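PDB 7D6V: fumarate reductase iron-sulfur subunit from Mycolicibacterium smegmatis, which carries three iron-sulfur clusters in the mycobacterial succinate dehydrogenase Sdh1 and probably relays electrons from subunit A to quinone at the membrane anchor. Local coordinates for residues F107-A112 with C145-L150; F173-A178 with E215-T220; C203-C208 with P226-V231. All blocks are in the same frame, centred on the assembly; numbering follows the deposited sequence.

Contact 1. Residues F107-A112 with C145-L150; sequences FNYEKA and CIECFL. With SF4 (iron/sulfur cluster), chain F.
N108, on helix 107-112, lays its amide flat over one face of the F149 ring. The two planes are 4° apart, with N108 CG 3.6 Å above the ring plane and over its centre. N108 CB continues the stack as a CH-pi contact, 3.7 Å from the ring centroid. F149 CG stands anti to its own carbonyl carbon (chi1 -52°), which turns the ring toward the helix. An asparagine suits this place because its flat amide covers the phenyl while its polar atoms can still be paired: OD1 accepts a hydrogen bond from Q152 NE2. The second ring, Y109, stands nearly upright to the first: an offset edge-to-face pair at 81°, the edge of F149 toward the face of Y109. Y109 OH is hydrogen-bonded to F42 O of subunit A. On the other face of F149 lies E147 O, 3.4 Å above the plane near the rim. Further out, the backbone of 145-149 runs along the iron-sulfur cube. C145 SG binds FE3 and C148 SG FE4, each at 2.4 Å, and C148 SG also accepts a hydrogen bond from L150 N. F149 thus joins a helix to the CxxCxxC segment of C145, C148 and C151, the pattern of a ferredoxin-like [4Fe-4S] site.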
loop_
_atom_site.group_PDB
_atom_site.type_symbol
_atom_site.label_atom_id
_atom_site.label_comp_id
_atom_site.label_asym_id
_atom_site.label_seq_id
_atom_site.Cartn_x
_atom_site.Cartn_y
_atom_site.Cartn_z
ATOM N N PHE B 107 -5.471 -7.110 -16.813
ATOM C CA PHE B 107 -4.614 -6.365 -17.723
ATOM C C PHE B 107 -3.361 -5.877 -17.008
ATOM O O PHE B 107 -2.261 -5.898 -17.572
ATOM C CB PHE B 107 -5.431 -5.208 -18.313
ATOM C CG PHE B 107 -4.621 -4.043 -18.795
ATOM C CD1 PHE B 107 -4.179 -3.985 -20.103
ATOM C CD2 PHE B 107 -4.339 -2.981 -17.952
ATOM C CE1 PHE B 107 -3.450 -2.909 -20.551
ATOM C CE2 PHE B 107 -3.606 -1.906 -18.397
ATOM C CZ PHE B 107 -3.162 -1.868 -19.697
ATOM N N ASN B 108 -3.506 -5.472 -15.745
ATOM C CA ASN B 108 -2.362 -5.010 -14.968
ATOM C C ASN B 108 -1.380 -6.140 -14.688
ATOM O O ASN B 108 -0.166 -5.966 -14.831
ATOM C CB ASN B 108 -2.846 -4.384 -13.663
ATOM C CG ASN B 108 -3.920 -3.347 -13.881
ATOM O OD1 ASN B 108 -3.632 -2.217 -14.258
ATOM N ND2 ASN B 108 -5.168 -3.727 -13.649
ATOM N N TYR B 109 -1.881 -7.311 -14.294
ATOM C CA TYR B 109 -0.988 -8.431 -14.029
ATOM C C TYR B 109 -0.374 -8.987 -15.303
ATOM O O TYR B 109 0.700 -9.592 -15.246
ATOM C CB TYR B 109 -1.737 -9.519 -13.262
ATOM C CG TYR B 109 -2.107 -9.082 -11.867
ATOM C CD1 TYR B 109 -1.191 -9.163 -10.829
ATOM C CD2 TYR B 109 -3.361 -8.562 -11.592
ATOM C CE1 TYR B 109 -1.519 -8.752 -9.557
ATOM C CE2 TYR B 109 -3.698 -8.148 -10.324
ATOM C CZ TYR B 109 -2.773 -8.247 -9.310
ATOM O OH TYR B 109 -3.103 -7.836 -8.042
ATOM N N GLU B 110 -1.025 -8.790 -16.451
ATOM C CA GLU B 110 -0.407 -9.151 -17.721
ATOM C C GLU B 110 0.690 -8.166 -18.096
ATOM O O GLU B 110 1.729 -8.562 -18.635
ATOM C CB GLU B 110 -1.470 -9.222 -18.815
ATOM C CG GLU B 110 -2.117 -10.585 -18.943
ATOM C CD GLU B 110 -3.596 -10.501 -19.254
ATOM O OE1 GLU B 110 -4.346 -11.397 -18.817
ATOM O OE2 GLU B 110 -4.011 -9.539 -19.936
ATOM N N LYS B 111 0.479 -6.876 -17.825
ATOM C CA LYS B 111 1.524 -5.886 -18.053
ATOM C C LYS B 111 2.697 -6.057 -17.102
ATOM O O LYS B 111 3.819 -5.676 -17.449
ATOM C CB LYS B 111 0.960 -4.471 -17.910
ATOM C CG LYS B 111 0.012 -4.054 -19.016
ATOM C CD LYS B 111 0.680 -4.124 -20.373
ATOM C CE LYS B 111 -0.236 -3.609 -21.463
ATOM N NZ LYS B 111 0.435 -3.540 -22.786
ATOM N N ALA B 112 2.459 -6.606 -15.911
ATOM C CA ALA B 112 3.515 -6.703 -14.910
ATOM C C ALA B 112 4.644 -7.629 -15.345
ATOM O O ALA B 112 5.794 -7.418 -14.947
ATOM C CB ALA B 112 2.932 -7.175 -13.580
ATOM N N CYS B 145 3.964 2.294 -3.780
ATOM C CA CYS B 145 2.748 1.946 -4.513
ATOM C C CYS B 145 1.918 0.701 -4.177
ATOM O O CYS B 145 2.285 -0.413 -4.553
ATOM C CB CYS B 145 3.043 1.948 -6.020
ATOM S SG CYS B 145 1.947 0.893 -6.997
ATOM N N ILE B 146 0.801 0.893 -3.475
ATOM C CA ILE B 146 -0.116 -0.215 -3.248
ATOM C C ILE B 146 -0.879 -0.421 -4.548
ATOM O O ILE B 146 -1.487 0.512 -5.080
ATOM C CB ILE B 146 -1.055 0.057 -2.059
ATOM C CG1 ILE B 146 -1.984 1.244 -2.321
ATOM C CG2 ILE B 146 -0.250 0.332 -0.805
ATOM C CD1 ILE B 146 -3.213 1.260 -1.460
ATOM N N GLU B 147 -0.814 -1.624 -5.097
ATOM C CA GLU B 147 -1.297 -1.789 -6.460
ATOM C C GLU B 147 -2.817 -1.723 -6.494
ATOM O O GLU B 147 -3.497 -2.739 -6.659
ATOM C CB GLU B 147 -0.774 -3.095 -7.050
ATOM C CG GLU B 147 0.684 -3.012 -7.447
ATOM C CD GLU B 147 1.218 -4.311 -7.995
ATOM O OE1 GLU B 147 0.688 -5.378 -7.625
ATOM O OE2 GLU B 147 2.169 -4.267 -8.800
ATOM N N CYS B 148 -3.347 -0.510 -6.377
ATOM C CA CYS B 148 -4.788 -0.293 -6.420
ATOM C C CYS B 148 -5.249 -0.173 -7.871
ATOM O O CYS B 148 -6.361 -0.575 -8.216
ATOM C CB CYS B 148 -5.167 0.965 -5.637
ATOM S SG CYS B 148 -5.095 2.494 -6.600
ATOM N N PHE B 149 -4.385 0.384 -8.714
ATOM C CA PHE B 149 -4.681 0.558 -10.133
ATOM C C PHE B 149 -5.704 1.656 -10.387
ATOM O O PHE B 149 -6.356 1.672 -11.434
ATOM C CB PHE B 149 -5.140 -0.761 -10.762
ATOM C CG PHE B 149 -4.202 -1.904 -10.511
ATOM C CD1 PHE B 149 -2.848 -1.771 -10.760
ATOM C CD2 PHE B 149 -4.670 -3.104 -10.012
ATOM C CE1 PHE B 149 -1.982 -2.816 -10.527
ATOM C CE2 PHE B 149 -3.809 -4.152 -9.778
ATOM C CZ PHE B 149 -2.462 -4.008 -10.036
ATOM N N LEU B 150 -5.851 2.592 -9.448
ATOM C CA LEU B 150 -6.720 3.739 -9.685
ATOM C C LEU B 150 -6.141 4.645 -10.762
ATOM O O LEU B 150 -6.884 5.230 -11.560
ATOM C CB LEU B 150 -6.936 4.512 -8.385
ATOM C CG LEU B 150 -7.847 3.864 -7.342
ATOM C CD1 LEU B 150 -7.798 4.633 -6.037
ATOM C CD2 LEU B 150 -9.268 3.760 -7.851
HETATM FE FE1 SF4 F . -1.433 3.963 -9.285
HETATM FE FE2 SF4 F . -0.703 5.330 -6.694
HETATM FE FE3 SF4 F . 0.161 2.480 -7.194
HETATM FE FE4 SF4 F . -2.751 3.111 -6.706
HETATM S S1 SF4 F . -0.930 3.479 -5.654
HETATM S S2 SF4 F . -1.660 2.113 -8.245
HETATM S S3 SF4 F . -2.525 4.963 -7.746
HETATM S S4 SF4 F . 0.388 4.330 -8.234
#

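Contact 2. Residues F173-A178 with E215-T220; sequences FHMRIA and EHIKIT. With F3S (Fe3-s4 cluster), chain G.
M175 reaches across to I217 and I219; within the ferredoxin-like dicluster domain, this buried contact joins helix 171-181 to the turn leading into helix 219-235. The apolar part rests on one sulfur. M175 SD lies 3.9 Å from I217 CG2 and 4.4 Å from I219 CG1, and the side chains of M175 and I217 cross at about a right angle. M175 runs out from its helix nearly extended (chi1 -176°), then bends at its last torsion (chi3 67°), which swings the methyl aside toward C145. A long, flexible thioether can reach from the helix and fit against both isoleucines, whose beta-branched side chains offer stiff, broad surfaces. Helix 133-142 adds F142, which touches both M175 and I217.

Backbone interactions shape the second segment. K218 is the centre of an inverse gamma turn, with a weak bond from I219 N to I217 O, and occupies the N-cap position before helix 219-235. K218 N donates a hydrogen bond to E141 OE1.

Toward the clusters, I219 touches the [4Fe-4S] cube. T220 faces the [3Fe-4S] cluster; its OG1 shares a hydrogen bond with T210 OG1 and lies 3.7 Å from cluster sulfur S4.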
loop_
_atom_site.group_PDB
_atom_site.type_symbol
_atom_site.label_atom_id
_atom_site.label_comp_id
_atom_site.label_asym_id
_atom_site.label_seq_id
_atom_site.Cartn_x
_atom_site.Cartn_y
_atom_site.Cartn_z
ATOM N N PHE B 173 2.981 1.155 -14.478
ATOM C CA PHE B 173 4.098 0.375 -14.984
ATOM C C PHE B 173 5.173 1.229 -15.637
ATOM O O PHE B 173 6.343 0.842 -15.632
ATOM C CB PHE B 173 3.566 -0.696 -15.927
ATOM C CG PHE B 173 2.720 -1.700 -15.222
ATOM C CD1 PHE B 173 3.300 -2.641 -14.394
ATOM C CD2 PHE B 173 1.344 -1.656 -15.320
ATOM C CE1 PHE B 173 2.527 -3.544 -13.714
ATOM C CE2 PHE B 173 0.568 -2.561 -14.640
ATOM C CZ PHE B 173 1.161 -3.504 -13.836
ATOM N N HIS B 174 4.827 2.412 -16.141
ATOM C CA HIS B 174 5.873 3.363 -16.490
ATOM C C HIS B 174 6.561 3.901 -15.242
ATOM O O HIS B 174 7.774 4.144 -15.257
ATOM C CB HIS B 174 5.291 4.490 -17.337
ATOM C CG HIS B 174 4.992 4.081 -18.744
ATOM N ND1 HIS B 174 5.980 3.792 -19.660
ATOM C CD2 HIS B 174 3.816 3.884 -19.386
ATOM C CE1 HIS B 174 5.426 3.448 -20.808
ATOM N NE2 HIS B 174 4.114 3.496 -20.668
ATOM N N MET B 175 5.818 4.057 -14.145
ATOM C CA MET B 175 6.443 4.369 -12.866
ATOM C C MET B 175 7.356 3.237 -12.412
ATOM O O MET B 175 8.417 3.480 -11.831
ATOM C CB MET B 175 5.370 4.650 -11.814
ATOM C CG MET B 175 5.912 5.088 -10.470
ATOM S SD MET B 175 4.651 5.133 -9.191
ATOM C CE MET B 175 4.263 3.396 -9.045
ATOM N N ARG B 176 6.949 1.991 -12.651
ATOM C CA ARG B 176 7.800 0.848 -12.330
ATOM C C ARG B 176 9.077 0.855 -13.166
ATOM O O ARG B 176 10.164 0.544 -12.662
ATOM C CB ARG B 176 7.017 -0.447 -12.538
ATOM C CG ARG B 176 7.862 -1.700 -12.542
ATOM C CD ARG B 176 7.874 -2.360 -11.181
ATOM N NE ARG B 176 8.547 -3.653 -11.219
ATOM C CZ ARG B 176 9.669 -3.929 -10.565
ATOM N NH1 ARG B 176 10.247 -3.004 -9.817
ATOM N NH2 ARG B 176 10.209 -5.133 -10.661
ATOM N N ILE B 177 8.961 1.203 -14.448
ATOM C CA ILE B 177 10.139 1.335 -15.301
ATOM C C ILE B 177 11.066 2.420 -14.768
ATOM O O ILE B 177 12.288 2.251 -14.743
ATOM C CB ILE B 177 9.721 1.613 -16.757
ATOM C CG1 ILE B 177 9.045 0.385 -17.364
ATOM C CG2 ILE B 177 10.922 2.011 -17.596
ATOM C CD1 ILE B 177 8.453 0.633 -18.727
ATOM N N ALA B 178 10.501 3.550 -14.337
ATOM C CA ALA B 178 11.319 4.611 -13.753
ATOM C C ALA B 178 11.991 4.151 -12.465
ATOM O O ALA B 178 13.152 4.489 -12.202
ATOM C CB ALA B 178 10.464 5.849 -13.493
ATOM N N GLU B 215 -1.567 7.101 -2.344
ATOM C CA GLU B 215 -0.263 7.179 -1.709
ATOM C C GLU B 215 0.438 8.503 -1.965
ATOM O O GLU B 215 1.536 8.713 -1.443
ATOM C CB GLU B 215 0.619 6.025 -2.186
ATOM C CG GLU B 215 0.082 4.658 -1.816
ATOM C CD GLU B 215 -0.252 4.546 -0.346
ATOM O OE1 GLU B 215 -1.397 4.174 -0.022
ATOM O OE2 GLU B 215 0.630 4.833 0.488
ATOM N N HIS B 216 -0.173 9.392 -2.751
ATOM C CA HIS B 216 0.367 10.722 -3.029
ATOM C C HIS B 216 1.748 10.643 -3.672
ATOM O O HIS B 216 2.641 11.436 -3.370
ATOM C CB HIS B 216 0.396 11.579 -1.765
ATOM C CG HIS B 216 -0.899 11.588 -1.019
ATOM N ND1 HIS B 216 -2.059 12.109 -1.551
ATOM C CD2 HIS B 216 -1.224 11.126 0.211
ATOM C CE1 HIS B 216 -3.040 11.973 -0.677
ATOM N NE2 HIS B 216 -2.560 11.380 0.399
ATOM N N ILE B 217 1.925 9.675 -4.561
ATOM C CA ILE B 217 3.142 9.580 -5.355
ATOM C C ILE B 217 3.069 10.599 -6.483
ATOM O O ILE B 217 2.043 10.720 -7.163
ATOM C CB ILE B 217 3.326 8.156 -5.902
ATOM C CG1 ILE B 217 3.236 7.134 -4.768
ATOM C CG2 ILE B 217 4.653 8.032 -6.633
ATOM C CD1 ILE B 217 3.224 5.703 -5.236
ATOM N N LYS B 218 4.155 11.345 -6.678
ATOM C CA LYS B 218 4.237 12.344 -7.742
ATOM C C LYS B 218 4.544 11.632 -9.059
ATOM O O LYS B 218 5.649 11.691 -9.599
ATOM C CB LYS B 218 5.296 13.384 -7.414
ATOM C CG LYS B 218 5.036 14.170 -6.147
ATOM C CD LYS B 218 3.846 15.087 -6.295
ATOM C CE LYS B 218 3.604 15.859 -5.016
ATOM N NZ LYS B 218 4.700 16.832 -4.757
ATOM N N ILE B 219 3.524 10.945 -9.578
ATOM C CA ILE B 219 3.727 10.038 -10.705
ATOM C C ILE B 219 4.222 10.796 -11.929
ATOM O O ILE B 219 5.204 10.403 -12.568
ATOM C CB ILE B 219 2.433 9.261 -11.008
ATOM C CG1 ILE B 219 1.919 8.569 -9.745
ATOM C CG2 ILE B 219 2.665 8.260 -12.123
ATOM C CD1 ILE B 219 0.559 7.948 -9.899
ATOM N N THR B 220 3.555 11.895 -12.275
ATOM C CA THR B 220 3.912 12.614 -13.491
ATOM C C THR B 220 5.232 13.359 -13.333
ATOM O O THR B 220 6.103 13.290 -14.207
ATOM C CB THR B 220 2.793 13.577 -13.877
ATOM O OG1 THR B 220 1.538 12.892 -13.816
ATOM C CG2 THR B 220 2.999 14.097 -15.284
HETATM FE FE1 F3S G . -2.235 8.975 -17.206
HETATM FE FE3 F3S G . -0.739 10.659 -15.743
HETATM FE FE4 F3S G . -0.043 10.267 -18.310
HETATM S S1 F3S G . -2.957 10.654 -15.948
HETATM S S2 F3S G . -2.030 9.878 -19.317
HETATM S S3 F3S G . -0.031 8.662 -16.645
HETATM S S4 F3S G . 0.192 12.188 -17.148
#

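Contact 3. Residues C203-C208 with P226-V231; sequences CNITKC and PMKERV. With F3S (Fe3-s4 cluster), chain G.
K228 meets the backbone of C203, and this is the close part of the contact: K228 NZ donates a hydrogen bond to C203 O, though the modelled 2.5 Å is doubtfully short at this resolution. The nitrogen lies in the carbonyl plane, at a C=O...N angle of 154°. A long side chain suits the place, as the CA atoms of C203 and K228, the closest pair along the backbones, are 9.4 Å apart. The lysine stays extended as far as CE and then turns at its last torsion (chi4 -85°), which brings NZ round to the carbonyl. The buried amine has a second acceptor in L200 O.

The remainder is looser and apolar. K228 CE lies 4.0 Å from C203 CB and 3.9 Å from I205 CG2, so the lysine's methylenes brush past the isoleucine rather than interlocking with it, and the rest of the helical segment stands clear of 203-208.

What the lysine grips is the cluster-binding loop. C203 opens the Cx5Cx3CP pattern, continued by C209 and C213-P214, that the iron-sulfur subunits of this enzyme family use, and C203 SG binds FE4 of the [3Fe-4S] cluster at 2.4 Å. Backbone amides follow the sulfurs round: C208 N is 3.4 Å from S1, and K207 N is equally far from S4.

Away from K228 the loop also meets the membrane anchor subunit. C208 SG forms a disulfide with C132 of that chain, T206 O accepts a hydrogen bond from its R123, and on the helix E229 makes a salt bridge with its R156.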
loop_
_atom_site.group_PDB
_atom_site.type_symbol
_atom_site.label_atom_id
_atom_site.label_comp_id
_atom_site.label_asym_id
_atom_site.label_seq_id
_atom_site.Cartn_x
_atom_site.Cartn_y
_atom_site.Cartn_z
ATOM N N CYS B 203 1.480 8.789 -23.630
ATOM C CA CYS B 203 1.201 9.630 -22.475
ATOM C C CYS B 203 1.353 11.095 -22.854
ATOM O O CYS B 203 2.468 11.576 -23.066
ATOM C CB CYS B 203 2.132 9.277 -21.319
ATOM S SG CYS B 203 1.870 10.258 -19.824
ATOM N N ASN B 204 0.155 11.941 -22.859
ATOM C CA ASN B 204 0.179 13.371 -22.629
ATOM C C ASN B 204 0.030 13.581 -21.131
ATOM O O ASN B 204 -0.593 12.775 -20.438
ATOM C CB ASN B 204 -0.911 14.093 -23.429
ATOM C CG ASN B 204 -2.311 13.845 -22.908
ATOM O OD1 ASN B 204 -2.580 12.850 -22.244
ATOM N ND2 ASN B 204 -3.217 14.752 -23.226
ATOM N N ILE B 205 0.612 14.655 -20.626
ATOM C CA ILE B 205 0.982 14.708 -19.218
ATOM C C ILE B 205 -0.073 15.434 -18.399
ATOM O O ILE B 205 0.236 16.093 -17.400
ATOM C CB ILE B 205 2.371 15.334 -19.048
ATOM C CG1 ILE B 205 2.363 16.763 -19.566
ATOM C CG2 ILE B 205 3.418 14.505 -19.762
ATOM C CD1 ILE B 205 3.583 17.465 -19.220
ATOM N N THR B 206 -1.326 15.325 -18.831
ATOM C CA THR B 206 -2.461 15.996 -18.211
ATOM C C THR B 206 -2.651 15.677 -16.729
ATOM O O THR B 206 -3.471 16.313 -16.063
ATOM C CB THR B 206 -3.724 15.654 -18.991
ATOM O OG1 THR B 206 -3.724 14.256 -19.300
ATOM C CG2 THR B 206 -3.752 16.444 -20.278
ATOM N N LYS B 207 -1.931 14.680 -16.212
ATOM C CA LYS B 207 -1.652 14.527 -14.785
ATOM C C LYS B 207 -2.852 14.068 -13.959
ATOM O O LYS B 207 -2.812 14.143 -12.730
ATOM C CB LYS B 207 -1.093 15.835 -14.204
ATOM C CG LYS B 207 -0.082 15.661 -13.090
ATOM C CD LYS B 207 0.153 16.960 -12.337
ATOM C CE LYS B 207 1.175 17.832 -13.040
ATOM N NZ LYS B 207 2.553 17.284 -12.929
ATOM N N CYS B 208 -3.925 13.575 -14.584
ATOM C CA CYS B 208 -5.076 13.120 -13.807
ATOM C C CYS B 208 -4.792 11.865 -13.005
ATOM O O CYS B 208 -5.408 11.656 -11.957
ATOM C CB CYS B 208 -6.280 12.877 -14.714
ATOM S SG CYS B 208 -7.212 14.364 -15.032
ATOM N N PRO B 226 10.602 12.760 -16.081
ATOM C CA PRO B 226 12.014 12.346 -16.160
ATOM C C PRO B 226 12.275 11.241 -17.168
ATOM O O PRO B 226 13.293 11.278 -17.871
ATOM C CB PRO B 226 12.315 11.891 -14.728
ATOM C CG PRO B 226 11.399 12.675 -13.897
ATOM C CD PRO B 226 10.138 12.799 -14.682
ATOM N N MET B 227 11.378 10.260 -17.273
ATOM C CA MET B 227 11.586 9.192 -18.243
ATOM C C MET B 227 11.415 9.698 -19.667
ATOM O O MET B 227 12.115 9.244 -20.575
ATOM C CB MET B 227 10.642 8.024 -17.971
ATOM C CG MET B 227 11.017 7.219 -16.748
ATOM S SD MET B 227 12.550 6.290 -16.950
ATOM C CE MET B 227 12.246 5.438 -18.491
ATOM N N LYS B 228 10.495 10.637 -19.883
ATOM C CA LYS B 228 10.369 11.247 -21.201
ATOM C C LYS B 228 11.628 12.021 -21.566
ATOM O O LYS B 228 12.070 11.996 -22.718
ATOM C CB LYS B 228 9.143 12.157 -21.247
ATOM C CG LYS B 228 7.835 11.413 -21.408
ATOM C CD LYS B 228 6.651 12.342 -21.259
ATOM C CE LYS B 228 5.342 11.619 -21.533
ATOM N NZ LYS B 228 5.009 11.571 -22.980
ATOM N N GLU B 229 12.224 12.708 -20.592
ATOM C CA GLU B 229 13.472 13.419 -20.846
ATOM C C GLU B 229 14.612 12.457 -21.161
ATOM O O GLU B 229 15.446 12.737 -22.028
ATOM C CB GLU B 229 13.815 14.303 -19.652
ATOM C CG GLU B 229 12.901 15.503 -19.499
ATOM C CD GLU B 229 13.041 16.492 -20.641
ATOM O OE1 GLU B 229 14.134 17.074 -20.802
ATOM O OE2 GLU B 229 12.060 16.685 -21.386
ATOM N N ARG B 230 14.671 11.317 -20.470
ATOM C CA ARG B 230 15.694 10.317 -20.778
ATOM C C ARG B 230 15.477 9.699 -22.158
ATOM O O ARG B 230 16.438 9.456 -22.903
ATOM C CB ARG B 230 15.709 9.248 -19.690
ATOM C CG ARG B 230 16.051 9.812 -18.326
ATOM C CD ARG B 230 15.966 8.789 -17.218
ATOM N NE ARG B 230 16.348 9.385 -15.942
ATOM C CZ ARG B 230 16.983 8.741 -14.970
ATOM N NH1 ARG B 230 17.312 7.468 -15.115
ATOM N NH2 ARG B 230 17.290 9.373 -13.848
ATOM N N VAL B 231 14.221 9.440 -22.521
ATOM C CA VAL B 231 13.923 8.934 -23.855
ATOM C C VAL B 231 14.321 9.958 -24.910
ATOM O O VAL B 231 14.821 9.602 -25.980
ATOM C CB VAL B 231 12.435 8.550 -23.963
ATOM C CG1 VAL B 231 12.047 8.307 -25.408
ATOM C CG2 VAL B 231 12.149 7.319 -23.129
HETATM FE FE1 F3S G . -2.235 8.975 -17.206
HETATM FE FE3 F3S G . -0.739 10.659 -15.743
HETATM FE FE4 F3S G . -0.043 10.267 -18.310
HETATM S S1 F3S G . -2.957 10.654 -15.948
HETATM S S2 F3S G . -2.030 9.878 -19.317
HETATM S S3 F3S G . -0.031 8.662 -16.645
HETATM S S4 F3S G . 0.192 12.188 -17.148
#

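Overall arrangement
The contacts follow the cluster chain from the 4Fe-4S cube toward the membrane. Contacts 1 and 2 have centres about 12 Å apart and touch, F173 lying against helix 107-112 and M175 against C145. Contacts 2 and 3, with centres about 10 Å apart, share helix 219-235 and both approach the [3Fe-4S] cluster; contacts 1 and 3 have centres about 19 Å apart and do not meet. In sequence, contact 1 closes before the others open, whereas the segments of 2 and 3 alternate, so these two are interlaced. Contact 1 borders subunit A and contact 3 the membrane anchor, consistent with a domain that spans the route of electrons between them.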